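PDB 4NOH: lipoprotein, putative from Bacillus anthracis, which is of unknown function but, as a putative lipoprotein, may bind lipid. Local coordinates for residues Phe32-Leu36 and Tyr127-Ser131; Met60-Val64 and Asn106-Asp111; Leu75-Asp80 and Val121-Glu126; Gly83-Ala87 and Met118-Val122. One frame throughout, in Å; residues are numbered along the deposited sequence.

Interaction 1 (Phe32-Leu36 and Tyr127-Ser131)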
loop_
_atom_site.group_PDB
_atom_site.type_symbol
_atom_site.label_atom_id
_atom_site.label_comp_id
_atom_site.label_asym_id
_atom_site.label_seq_id
_atom_site.Cartn_x
_atom_site.Cartn_y
_atom_site.Cartn_z
ATOM N N PHE A 32 2.624 -6.867 -3.531
ATOM C CA PHE A 32 1.556 -6.199 -4.275
ATOM C C PHE A 32 2.205 -5.166 -5.178
ATOM O O PHE A 32 3.068 -4.416 -4.741
ATOM C CB PHE A 32 0.572 -5.488 -3.326
ATOM C CG PHE A 32 0.025 -6.351 -2.213
ATOM C CD1 PHE A 32 -0.982 -7.277 -2.452
ATOM C CD2 PHE A 32 0.518 -6.221 -0.926
ATOM C CE1 PHE A 32 -1.470 -8.068 -1.437
ATOM C CE2 PHE A 32 0.030 -7.031 0.093
ATOM C CZ PHE A 32 -0.962 -7.947 -0.169
ATOM N N GLU A 33 1.802 -5.110 -6.433
ATOM C CA GLU A 33 2.312 -4.115 -7.344
ATOM C C GLU A 33 1.406 -2.886 -7.359
ATOM O O GLU A 33 0.169 -2.971 -7.261
ATOM C CB GLU A 33 2.369 -4.685 -8.757
ATOM C CG GLU A 33 2.957 -3.747 -9.775
ATOM C CD GLU A 33 2.798 -4.258 -11.190
ATOM O OE1 GLU A 33 3.590 -5.151 -11.560
ATOM O OE2 GLU A 33 1.916 -3.754 -11.937
ATOM N N ALA A 34 2.025 -1.716 -7.475
ATOM C CA ALA A 34 1.285 -0.483 -7.620
ATOM C C ALA A 34 2.109 0.476 -8.465
ATOM O O ALA A 34 3.273 0.193 -8.793
ATOM C CB ALA A 34 0.976 0.131 -6.255
ATOM N N LYS A 35 1.504 1.586 -8.852
ATOM C CA LYS A 35 2.192 2.632 -9.600
ATOM C C LYS A 35 2.153 3.916 -8.776
ATOM O O LYS A 35 1.112 4.268 -8.208
ATOM C CB LYS A 35 1.525 2.829 -10.954
ATOM C CG LYS A 35 1.735 1.658 -11.891
ATOM C CD LYS A 35 0.929 1.692 -13.177
ATOM C CE LYS A 35 1.249 0.470 -14.032
ATOM N NZ LYS A 35 0.482 0.440 -15.316
ATOM N N LEU A 36 3.317 4.534 -8.598
ATOM C CA LEU A 36 3.444 5.746 -7.782
ATOM C C LEU A 36 3.508 6.949 -8.695
ATOM O O LEU A 36 4.394 7.054 -9.544
ATOM C CB LEU A 36 4.697 5.693 -6.891
ATOM C CG LEU A 36 4.958 6.867 -5.947
ATOM C CD1 LEU A 36 3.901 6.908 -4.865
ATOM C CD2 LEU A 36 6.355 6.709 -5.366
ATOM N N TYR A 127 -5.811 0.373 -15.200
ATOM C CA TYR A 127 -4.454 0.359 -14.630
ATOM C C TYR A 127 -3.402 0.067 -15.695
ATOM O O TYR A 127 -2.313 0.647 -15.677
ATOM C CB TYR A 127 -4.384 -0.682 -13.529
ATOM C CG TYR A 127 -3.027 -0.885 -12.869
ATOM C CD1 TYR A 127 -2.646 -0.137 -11.774
ATOM C CD2 TYR A 127 -2.174 -1.871 -13.296
ATOM C CE1 TYR A 127 -1.425 -0.334 -11.141
ATOM C CE2 TYR A 127 -0.944 -2.085 -12.677
ATOM C CZ TYR A 127 -0.593 -1.318 -11.579
ATOM O OH TYR A 127 0.617 -1.525 -10.955
ATOM N N ALA A 128 -3.767 -0.775 -16.651
ATOM C CA ALA A 128 -2.860 -1.194 -17.703
ATOM C C ALA A 128 -2.401 -0.018 -18.544
ATOM O O ALA A 128 -1.342 -0.067 -19.139
ATOM C CB ALA A 128 -3.521 -2.255 -18.584
ATOM N N LYS A 129 -3.211 1.025 -18.589
ATOM C CA LYS A 129 -2.937 2.197 -19.407
ATOM C C LYS A 129 -2.133 3.272 -18.697
ATOM O O LYS A 129 -1.735 4.263 -19.326
ATOM C CB LYS A 129 -4.272 2.790 -19.882
ATOM C CG LYS A 129 -5.111 1.789 -20.665
ATOM C CD LYS A 129 -6.398 2.371 -21.258
ATOM C CE LYS A 129 -7.312 2.978 -20.213
ATOM N NZ LYS A 129 -8.605 3.484 -20.758
ATOM N N ILE A 130 -1.906 3.109 -17.391
ATOM C CA ILE A 130 -1.192 4.128 -16.601
ATOM C C ILE A 130 0.321 3.952 -16.805
ATOM O O ILE A 130 0.858 2.854 -16.638
ATOM C CB ILE A 130 -1.618 4.045 -15.124
ATOM C CG1 ILE A 130 -3.103 4.374 -15.027
ATOM C CG2 ILE A 130 -0.830 5.023 -14.269
ATOM C CD1 ILE A 130 -3.643 4.294 -13.628
ATOM N N SER A 131 1.009 5.017 -17.204
ATOM C CA SER A 131 2.429 4.903 -17.527
ATOM C C SER A 131 3.433 5.036 -16.377
ATOM O O SER A 131 4.623 4.723 -16.592
ATOM C CB SER A 131 2.774 5.915 -18.623
ATOM O OG SER A 131 2.544 7.206 -18.136
#

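Interaction 2 (Met60-Val64 and Asn106-Asp111)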
loop_
_atom_site.group_PDB
_atom_site.type_symbol
_atom_site.label_atom_id
_atom_site.label_comp_id
_atom_site.label_asym_id
_atom_site.label_seq_id
_atom_site.Cartn_x
_atom_site.Cartn_y
_atom_site.Cartn_z
HETATM N N MSE A 60 -4.879 -5.432 4.952
HETATM C CA MSE A 60 -3.850 -4.390 4.859
HETATM C C MSE A 60 -4.317 -3.028 4.479
HETATM O O MSE A 60 -3.545 -2.081 4.550
HETATM C CB MSE A 60 -2.702 -4.868 3.941
HETATM C CG MSE A 60 -1.684 -5.717 4.706
HETATM SE SE MSE A 60 -0.830 -4.754 6.250
HETATM C CE MSE A 60 -1.543 -5.921 7.638
ATOM N N LEU A 61 -5.558 -2.921 4.024
ATOM C CA LEU A 61 -6.187 -1.625 3.782
ATOM C C LEU A 61 -6.996 -1.330 5.018
ATOM O O LEU A 61 -7.945 -2.039 5.336
ATOM C CB LEU A 61 -7.016 -1.602 2.509
ATOM C CG LEU A 61 -6.227 -1.531 1.192
ATOM C CD1 LEU A 61 -7.150 -1.789 0.033
ATOM C CD2 LEU A 61 -5.591 -0.153 1.016
ATOM N N LYS A 62 -6.658 -0.259 5.709
ATOM C CA LYS A 62 -7.269 0.023 6.995
ATOM C C LYS A 62 -7.845 1.423 7.104
ATOM O O LYS A 62 -7.185 2.393 6.755
ATOM C CB LYS A 62 -6.206 -0.155 8.109
ATOM C CG LYS A 62 -5.487 -1.513 8.094
ATOM C CD LYS A 62 -4.726 -1.794 9.373
ATOM C CE LYS A 62 -4.044 -3.150 9.357
ATOM N NZ LYS A 62 -3.396 -3.498 10.658
ATOM N N LYS A 63 -9.073 1.511 7.607
ATOM C CA LYS A 63 -9.719 2.789 7.798
ATOM C C LYS A 63 -9.139 3.417 9.048
ATOM O O LYS A 63 -8.940 2.737 10.067
ATOM C CB LYS A 63 -11.229 2.624 7.979
ATOM C CG LYS A 63 -11.965 3.953 8.128
ATOM C CD LYS A 63 -13.421 3.801 8.585
ATOM C CE LYS A 63 -14.134 2.626 7.942
ATOM N NZ LYS A 63 -13.891 1.340 8.668
ATOM N N VAL A 64 -8.872 4.713 8.982
ATOM C CA VAL A 64 -8.380 5.439 10.134
ATOM C C VAL A 64 -9.580 5.728 11.050
ATOM O O VAL A 64 -10.578 6.264 10.594
ATOM C CB VAL A 64 -7.693 6.739 9.688
ATOM C CG1 VAL A 64 -7.299 7.572 10.890
ATOM C CG2 VAL A 64 -6.489 6.433 8.821
ATOM N N ASN A 106 -10.919 7.858 4.398
ATOM C CA ASN A 106 -9.565 7.884 4.905
ATOM C C ASN A 106 -9.110 6.479 5.260
ATOM O O ASN A 106 -9.226 6.023 6.420
ATOM C CB ASN A 106 -9.454 8.815 6.107
ATOM C CG ASN A 106 -8.031 9.043 6.531
ATOM O OD1 ASN A 106 -7.089 8.641 5.824
ATOM N ND2 ASN A 106 -7.840 9.708 7.668
ATOM N N VAL A 107 -8.580 5.800 4.252
ATOM C CA VAL A 107 -8.067 4.436 4.367
ATOM C C VAL A 107 -6.589 4.480 3.978
ATOM O O VAL A 107 -6.205 5.200 3.069
ATOM C CB VAL A 107 -8.835 3.493 3.439
ATOM C CG1 VAL A 107 -8.214 2.095 3.419
ATOM C CG2 VAL A 107 -10.303 3.433 3.803
ATOM N N VAL A 108 -5.772 3.754 4.732
ATOM C CA VAL A 108 -4.344 3.704 4.500
ATOM C C VAL A 108 -3.885 2.259 4.337
ATOM O O VAL A 108 -4.620 1.330 4.603
ATOM C CB VAL A 108 -3.554 4.367 5.682
ATOM C CG1 VAL A 108 -3.903 5.861 5.822
ATOM C CG2 VAL A 108 -3.806 3.644 7.001
ATOM N N ILE A 109 -2.665 2.077 3.850
ATOM C CA ILE A 109 -2.045 0.753 3.832
ATOM C C ILE A 109 -1.310 0.586 5.174
ATOM O O ILE A 109 -0.528 1.457 5.603
ATOM C CB ILE A 109 -1.055 0.585 2.680
ATOM C CG1 ILE A 109 -1.836 0.535 1.352
ATOM C CG2 ILE A 109 -0.234 -0.695 2.857
ATOM C CD1 ILE A 109 -0.968 0.637 0.115
ATOM N N GLY A 110 -1.556 -0.524 5.854
ATOM C CA GLY A 110 -0.921 -0.721 7.144
ATOM C C GLY A 110 -1.516 0.163 8.215
ATOM O O GLY A 110 -2.715 0.506 8.180
ATOM N N ASP A 111 -0.689 0.573 9.166
ATOM C CA ASP A 111 -1.207 1.257 10.354
ATOM C C ASP A 111 -1.014 2.762 10.407
ATOM O O ASP A 111 -1.466 3.433 11.355
ATOM C CB ASP A 111 -0.634 0.589 11.609
ATOM C CG ASP A 111 -1.042 -0.892 11.751
ATOM O OD1 ASP A 111 -1.714 -1.452 10.880
ATOM O OD2 ASP A 111 -0.679 -1.514 12.769
#

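Interaction 3 (Leu75-Asp80 and Val121-Glu126)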
loop_
_atom_site.group_PDB
_atom_site.type_symbol
_atom_site.label_atom_id
_atom_site.label_comp_id
_atom_site.label_asym_id
_atom_site.label_seq_id
_atom_site.Cartn_x
_atom_site.Cartn_y
_atom_site.Cartn_z
ATOM N N LEU A 75 -13.731 -4.277 -0.534
ATOM C CA LEU A 75 -13.247 -3.182 -1.326
ATOM C C LEU A 75 -14.472 -2.540 -1.939
ATOM O O LEU A 75 -15.341 -3.261 -2.449
ATOM C CB LEU A 75 -12.365 -3.697 -2.448
ATOM C CG LEU A 75 -11.688 -2.632 -3.283
ATOM C CD1 LEU A 75 -10.619 -1.913 -2.471
ATOM C CD2 LEU A 75 -11.085 -3.309 -4.501
ATOM N N PRO A 76 -14.567 -1.205 -1.902
ATOM C CA PRO A 76 -15.712 -0.597 -2.579
ATOM C C PRO A 76 -15.751 -0.950 -4.060
ATOM O O PRO A 76 -14.711 -1.246 -4.669
ATOM C CB PRO A 76 -15.432 0.897 -2.448
ATOM C CG PRO A 76 -14.614 1.013 -1.219
ATOM C CD PRO A 76 -13.736 -0.195 -1.224
ATOM N N ALA A 77 -16.929 -0.872 -4.646
ATOM C CA ALA A 77 -17.096 -1.141 -6.058
ATOM C C ALA A 77 -16.152 -0.294 -6.910
ATOM O O ALA A 77 -15.979 0.924 -6.661
ATOM C CB ALA A 77 -18.531 -0.881 -6.482
ATOM N N ILE A 78 -15.529 -0.967 -7.878
ATOM C CA ILE A 78 -14.620 -0.364 -8.832
ATOM C C ILE A 78 -15.125 -0.710 -10.212
ATOM O O ILE A 78 -15.482 -1.853 -10.463
ATOM C CB ILE A 78 -13.201 -0.994 -8.759
ATOM C CG1 ILE A 78 -12.667 -1.084 -7.330
ATOM C CG2 ILE A 78 -12.246 -0.252 -9.703
ATOM C CD1 ILE A 78 -12.406 0.239 -6.698
ATOM N N SER A 79 -15.135 0.264 -11.106
ATOM C CA SER A 79 -15.508 0.007 -12.471
ATOM C C SER A 79 -14.725 0.973 -13.336
ATOM O O SER A 79 -14.170 1.941 -12.853
ATOM C CB SER A 79 -17.022 0.147 -12.662
ATOM O OG SER A 79 -17.441 -0.430 -13.876
ATOM N N ASP A 80 -14.642 0.675 -14.616
ATOM C CA ASP A 80 -13.890 1.528 -15.518
ATOM C C ASP A 80 -14.353 2.947 -15.514
ATOM O O ASP A 80 -13.536 3.835 -15.628
ATOM C CB ASP A 80 -13.959 0.960 -16.916
ATOM C CG ASP A 80 -13.551 -0.474 -16.915
ATOM O OD1 ASP A 80 -14.408 -1.336 -16.565
ATOM O OD2 ASP A 80 -12.362 -0.732 -17.138
ATOM N N VAL A 121 -7.638 3.165 -6.513
ATOM C CA VAL A 121 -7.863 1.845 -7.052
ATOM C C VAL A 121 -8.678 2.022 -8.310
ATOM O O VAL A 121 -9.747 2.633 -8.279
ATOM C CB VAL A 121 -8.551 0.907 -6.057
ATOM C CG1 VAL A 121 -8.666 -0.500 -6.630
ATOM C CG2 VAL A 121 -7.811 0.884 -4.715
ATOM N N VAL A 122 -8.177 1.442 -9.390
ATOM C CA VAL A 122 -8.854 1.506 -10.692
ATOM C C VAL A 122 -9.027 0.097 -11.279
ATOM O O VAL A 122 -8.472 -0.853 -10.787
ATOM C CB VAL A 122 -8.072 2.384 -11.694
ATOM C CG1 VAL A 122 -7.986 3.835 -11.199
ATOM C CG2 VAL A 122 -6.682 1.828 -11.967
ATOM N N SER A 123 -9.860 -0.032 -12.298
ATOM C CA SER A 123 -10.060 -1.337 -12.879
ATOM C C SER A 123 -8.736 -1.865 -13.453
ATOM O O SER A 123 -7.825 -1.109 -13.734
ATOM C CB SER A 123 -11.117 -1.287 -13.986
ATOM O OG SER A 123 -10.630 -0.621 -15.135
ATOM N N ASP A 124 -8.638 -3.172 -13.596
ATOM C CA ASP A 124 -7.455 -3.770 -14.142
ATOM C C ASP A 124 -7.167 -3.197 -15.546
ATOM O O ASP A 124 -6.020 -2.951 -15.903
ATOM C CB ASP A 124 -7.579 -5.304 -14.210
ATOM C CG ASP A 124 -7.589 -5.983 -12.842
ATOM O OD1 ASP A 124 -7.601 -5.306 -11.787
ATOM O OD2 ASP A 124 -7.546 -7.250 -12.844
ATOM N N ALA A 125 -8.208 -2.977 -16.355
ATOM C CA ALA A 125 -7.997 -2.447 -17.698
ATOM C C ALA A 125 -7.496 -1.003 -17.652
ATOM O O ALA A 125 -6.671 -0.606 -18.471
ATOM C CB ALA A 125 -9.273 -2.553 -18.520
ATOM N N GLU A 126 -8.028 -0.217 -16.725
ATOM C CA GLU A 126 -7.617 1.170 -16.577
ATOM C C GLU A 126 -6.171 1.264 -16.100
ATOM O O GLU A 126 -5.389 2.136 -16.563
ATOM C CB GLU A 126 -8.582 1.933 -15.643
ATOM C CG GLU A 126 -9.947 2.219 -16.276
ATOM C CD GLU A 126 -9.884 3.263 -17.367
ATOM O OE1 GLU A 126 -9.517 4.423 -17.064
ATOM O OE2 GLU A 126 -10.236 2.950 -18.533
HETATM O O HOH W 1 -11.311 2.382 -12.754
HETATM O O HOH W 2 -11.203 0.388 -19.382
#

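Interaction 4 (Gly83-Ala87 and Met118-Val122)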
loop_
_atom_site.group_PDB
_atom_site.type_symbol
_atom_site.label_atom_id
_atom_site.label_comp_id
_atom_site.label_asym_id
_atom_site.label_seq_id
_atom_site.Cartn_x
_atom_site.Cartn_y
_atom_site.Cartn_z
ATOM N N GLY A 83 -13.311 4.738 -10.829
ATOM C CA GLY A 83 -12.222 4.379 -9.929
ATOM C C GLY A 83 -12.415 5.115 -8.613
ATOM O O GLY A 83 -13.264 5.991 -8.529
ATOM N N ILE A 84 -11.610 4.777 -7.607
ATOM C CA ILE A 84 -11.781 5.365 -6.282
ATOM C C ILE A 84 -10.495 5.886 -5.731
ATOM O O ILE A 84 -9.415 5.459 -6.145
ATOM C CB ILE A 84 -12.342 4.340 -5.254
ATOM C CG1 ILE A 84 -11.393 3.160 -4.995
ATOM C CG2 ILE A 84 -13.716 3.837 -5.730
ATOM C CD1 ILE A 84 -11.841 2.204 -3.906
ATOM N N VAL A 85 -10.634 6.815 -4.791
ATOM C CA VAL A 85 -9.456 7.346 -4.116
ATOM C C VAL A 85 -9.691 7.416 -2.630
ATOM O O VAL A 85 -10.790 7.734 -2.174
ATOM C CB VAL A 85 -9.021 8.726 -4.688
ATOM C CG1 VAL A 85 -10.130 9.783 -4.577
ATOM C CG2 VAL A 85 -7.715 9.195 -4.029
ATOM N N PHE A 86 -8.654 7.057 -1.878
ATOM C CA PHE A 86 -8.618 7.161 -0.437
ATOM C C PHE A 86 -7.641 8.281 -0.073
ATOM O O PHE A 86 -6.527 8.308 -0.569
ATOM C CB PHE A 86 -8.100 5.881 0.184
ATOM C CG PHE A 86 -8.974 4.673 -0.066
ATOM C CD1 PHE A 86 -10.262 4.619 0.441
ATOM C CD2 PHE A 86 -8.463 3.555 -0.725
ATOM C CE1 PHE A 86 -11.032 3.483 0.282
ATOM C CE2 PHE A 86 -9.247 2.419 -0.891
ATOM C CZ PHE A 86 -10.530 2.401 -0.406
ATOM N N ALA A 87 -8.052 9.184 0.809
ATOM C CA ALA A 87 -7.188 10.274 1.261
ATOM C C ALA A 87 -7.632 10.763 2.636
ATOM O O ALA A 87 -8.731 10.455 3.094
ATOM C CB ALA A 87 -7.217 11.404 0.271
HETATM N N MSE A 118 -2.130 9.794 -1.004
HETATM C CA MSE A 118 -3.433 9.209 -1.365
HETATM C C MSE A 118 -3.209 7.851 -1.973
HETATM O O MSE A 118 -2.088 7.489 -2.388
HETATM C CB MSE A 118 -4.154 10.074 -2.407
HETATM C CG MSE A 118 -4.223 11.492 -1.896
HETATM SE SE MSE A 118 -5.319 12.572 -3.095
HETATM C CE MSE A 118 -4.043 12.711 -4.583
ATOM N N TYR A 119 -4.277 7.075 -2.061
ATOM C CA TYR A 119 -4.256 5.723 -2.611
ATOM C C TYR A 119 -5.413 5.640 -3.587
ATOM O O TYR A 119 -6.507 6.059 -3.279
ATOM C CB TYR A 119 -4.451 4.687 -1.527
ATOM C CG TYR A 119 -3.550 4.835 -0.316
ATOM C CD1 TYR A 119 -3.863 5.741 0.667
ATOM C CD2 TYR A 119 -2.391 4.068 -0.159
ATOM C CE1 TYR A 119 -3.089 5.891 1.772
ATOM C CE2 TYR A 119 -1.599 4.211 0.979
ATOM C CZ TYR A 119 -1.959 5.138 1.927
ATOM O OH TYR A 119 -1.220 5.305 3.055
ATOM N N ALA A 120 -5.189 5.117 -4.764
ATOM C CA ALA A 120 -6.274 5.014 -5.756
ATOM C C ALA A 120 -6.407 3.587 -6.226
ATOM O O ALA A 120 -5.416 2.870 -6.316
ATOM C CB ALA A 120 -6.036 5.936 -6.931
ATOM N N VAL A 121 -7.638 3.165 -6.513
ATOM C CA VAL A 121 -7.863 1.845 -7.052
ATOM C C VAL A 121 -8.678 2.022 -8.310
ATOM O O VAL A 121 -9.747 2.633 -8.279
ATOM C CB VAL A 121 -8.551 0.907 -6.057
ATOM C CG1 VAL A 121 -8.666 -0.500 -6.630
ATOM C CG2 VAL A 121 -7.811 0.884 -4.715
ATOM N N VAL A 122 -8.177 1.442 -9.390
ATOM C CA VAL A 122 -8.854 1.506 -10.692
ATOM C C VAL A 122 -9.027 0.097 -11.279
ATOM O O VAL A 122 -8.472 -0.853 -10.787
ATOM C CB VAL A 122 -8.072 2.384 -11.694
ATOM C CG1 VAL A 122 -7.986 3.835 -11.199
ATOM C CG2 VAL A 122 -6.682 1.828 -11.967
#

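Interaction 1 (Phe32-Leu36 and Tyr127-Ser131)
The aromatic ring of Tyr127 is touched on one face by the aliphatic end of Lys35 and at its edge by the carboxylate of Glu33. Lys35 CE rides 3.5 Å above the ring plane, offset toward the rim, in a CH-pi contact, and NZ lies 4.1 Å from the ring centroid, 19° off the normal, a cation-pi interaction. Glu33 OE2 sits in the plane of the ring, its carboxylate nearly coplanar with it, and accepts the phenol's hydrogen bond through its anti lone pair; Tyr127 OH to Glu33 OE2 is 2.8 Å. The ring reaches this spot because Tyr127 CG stands opposite the backbone N (chi1 177°), which sends the phenol across to the strand.

Through these residues strand 26-39 of the large mixed sheet meets helix 124-128 and the residues that follow it. Lysine suits the junction because its long chain, straight beyond CG, lays methylenes along the ring and still delivers the ammonium to the backbone carbonyls beyond. Lys35 NZ is 2.8 Å from Tyr127 O and also 2.8 Å from Ile130 O, where it lies in the carbonyl plane on a lone pair. Tyr127 O takes a second bond from Ile130 N, and the two donors come from opposite faces of its plane, so this oxygen is gripped twice. Ile130 adds an apolar touch, CG2 to Lys35 CD at 3.9 Å, while its side chain also rests on Ile46 of the adjoining strand 42-48. On the sheet, Val134 packs against both Glu33 and Lys35.

Interaction 2 (Met60-Val64 and Asn106-Asp111)
Lys62 and Val108 face each other as an antiparallel hydrogen-bonded pair, exchanging two backbone bonds: Lys62 N to Val108 O and Val108 N to Lys62 O are each 2.8 Å. The ladder runs on in both directions, with Val64 N giving to Asn106 O at one end and Gly110 N to Met60 O at the other. In the non-hydrogen-bonded pairs between them, Leu61 with Ile109 and Lys63 with Val107, CA-H groups lean on the neighbouring carbonyls.

Side chains divide between the two faces. Beside Ile109 and Val107, Leu61 brings CD2 to 3.8 Å from Ile109 CG1 and its CB to 4.0 Å from Val107 CG1; branched apolar side chains suit this face, where they meet by van der Waals contact. Beside Val108, the extended Lys62 chain runs past Gly110 O, CD 3.3 Å from that oxygen, which is buried here without a hydrogen-bonding partner, and ends in a salt bridge. Its NZ is 2.7 Å from Asp111 OD1, met on the syn side and 16° out of the carboxylate plane. Gly110 accommodates the turn out of the strand with a positive phi (73°), an angle glycine adopts easily. At the far end the Asn106 amide lies against Val64, ND2 being 3.6 Å from Val64 CB.

Farther out, Arg113 holds Asn106 OD1, and the backbone of Glu167 bonds both Lys62 NZ and Asp111 OD2, tying the salt bridge to the C-terminal tail. Met55 of helix 49-57 packs on Met60, Leu61 and Ile109. Strand 68-71 pairs with the other edge of strand 61-65, completing a small three-stranded antiparallel sheet with 61-65 central.

Interaction 3 (Leu75-Asp80 and Val121-Glu126)
Ser123 and Asp80 meet at a helix N-cap: Ser123 stands just before helix 124-128, where strand 118-122 has ended, and the loop 75-80 runs past this strand-to-helix junction. Serine fits the cap position because its short hydroxyl can turn back to the helix start. With chi1 at 71°, OG is tucked between the backbone N and the carbonyl carbon and accepts from Glu126 N at 3.1 Å.

The same hydroxyl donates across the contact. Ser123 OG is 2.7 Å from Asp80 OD2, approaching from above the carboxylate plane, 61° out of it. Donating to the loop while accepting from the helix fixes the rotation of the hydroxyl, and the nearby helix N-terminus would be expected to favour the negative charge of Asp80.

Apolar contact lies on the strand side. Ile78 crosses Val121 at about a right angle, its CD1 resting 3.8 Å from Val121 CG1, and its other branch, CG2, sits 3.5 Å from Ser123 N. Isoleucine thus uses both branches, one against the strand and one beside the chain where it bends into the helix. Leu75 adds a looser touch on Val121 and also packs on Ala52 and Glu53 of helix 49-57.

Asp80 OD2 and Glu126 OE2 approach to 4.5 Å, like charges not in contact. Lys129 forms a salt bridge with Glu126 OE2, which probably tempers the repulsion.

Two waters finish the join. One donates to both Asp80 OD2 and Glu126 OE2; the other donates to Ser79 O and accepts from Ser123 N, at 2.9 Å in each case.

Interaction 4 (Gly83-Ala87 and Met118-Val122)
Ile84 and Val121 form one of two hydrogen-bonded pairs, the other being Phe86 with Tyr119, that join strands 84-86 and 118-122 as antiparallel neighbours in the large mixed sheet. Their short axes run 4.6 Å apart at closest approach.

The backbone bonds are four. Ile84 and Val121 exchange N-H and carbonyl in both directions at 2.9 Å between each N and the opposing O. Phe86 N gives to Tyr119 O at 2.8 Å, and Tyr119 N returns a bond to Phe86 O. Between these rungs, Val85 and Ala120 make a non-hydrogen-bonded pair, in which Ala120 CA comes within 3.2 Å of Ile84 O as a CA-H contact. Gly83 lies beside Val122, its CA 3.4 Å from Val121 O; glycine suits this close passage, since a CB here would come tight against Val122 CG1 and Val121 O.

Apolar packing follows the alternation of the strands. On one face Ile84 and Val121 lie side by side and point the same way. Phe86 and Tyr119 meet there mainly through their CB atoms, and their rings reach on to the small sheet, Phe86 to Val107 and Tyr119 to Val108 and Ile109. On the other face Ala120 sets its CB beside Ile84 O and packs on Val44 of strand 42-48. Val85 CG2, turned opposite its backbone N, comes 3.4 Å from Tyr119 O and also touches Met118 CB, while Val122 and Val85 both pack on Met101 of strand 99-103.

Met118 is present as selenomethionine. Its chain runs straight to the selenium and turns about the CG-SE bond (chi3 -73°), and its CG rests 3.7 Å from Ala87 CB.

Interactions 3 and 4 share Val121 and Val122, their centres about 9 Å apart: the loop 75-80 packs on the strand pair of interaction 4, with Ile78 CD1 3.5 Å from Ile84 CD1. Interaction 1 follows directly in the chain through helix 124-128, where Val122 CG2 comes 3.7 Å from Tyr127 N. Interaction 2 belongs to the separate small sheet, but leans on interaction 4: Val107 CB is 3.5 Å from Phe86 CD1. Its centre lies about 19 Å from that of interaction 1, on the opposite side of the chain's centre. Interactions 1, 3 and 4 all involve the large sheet, and interaction 2 is joined to it by side-chain packing.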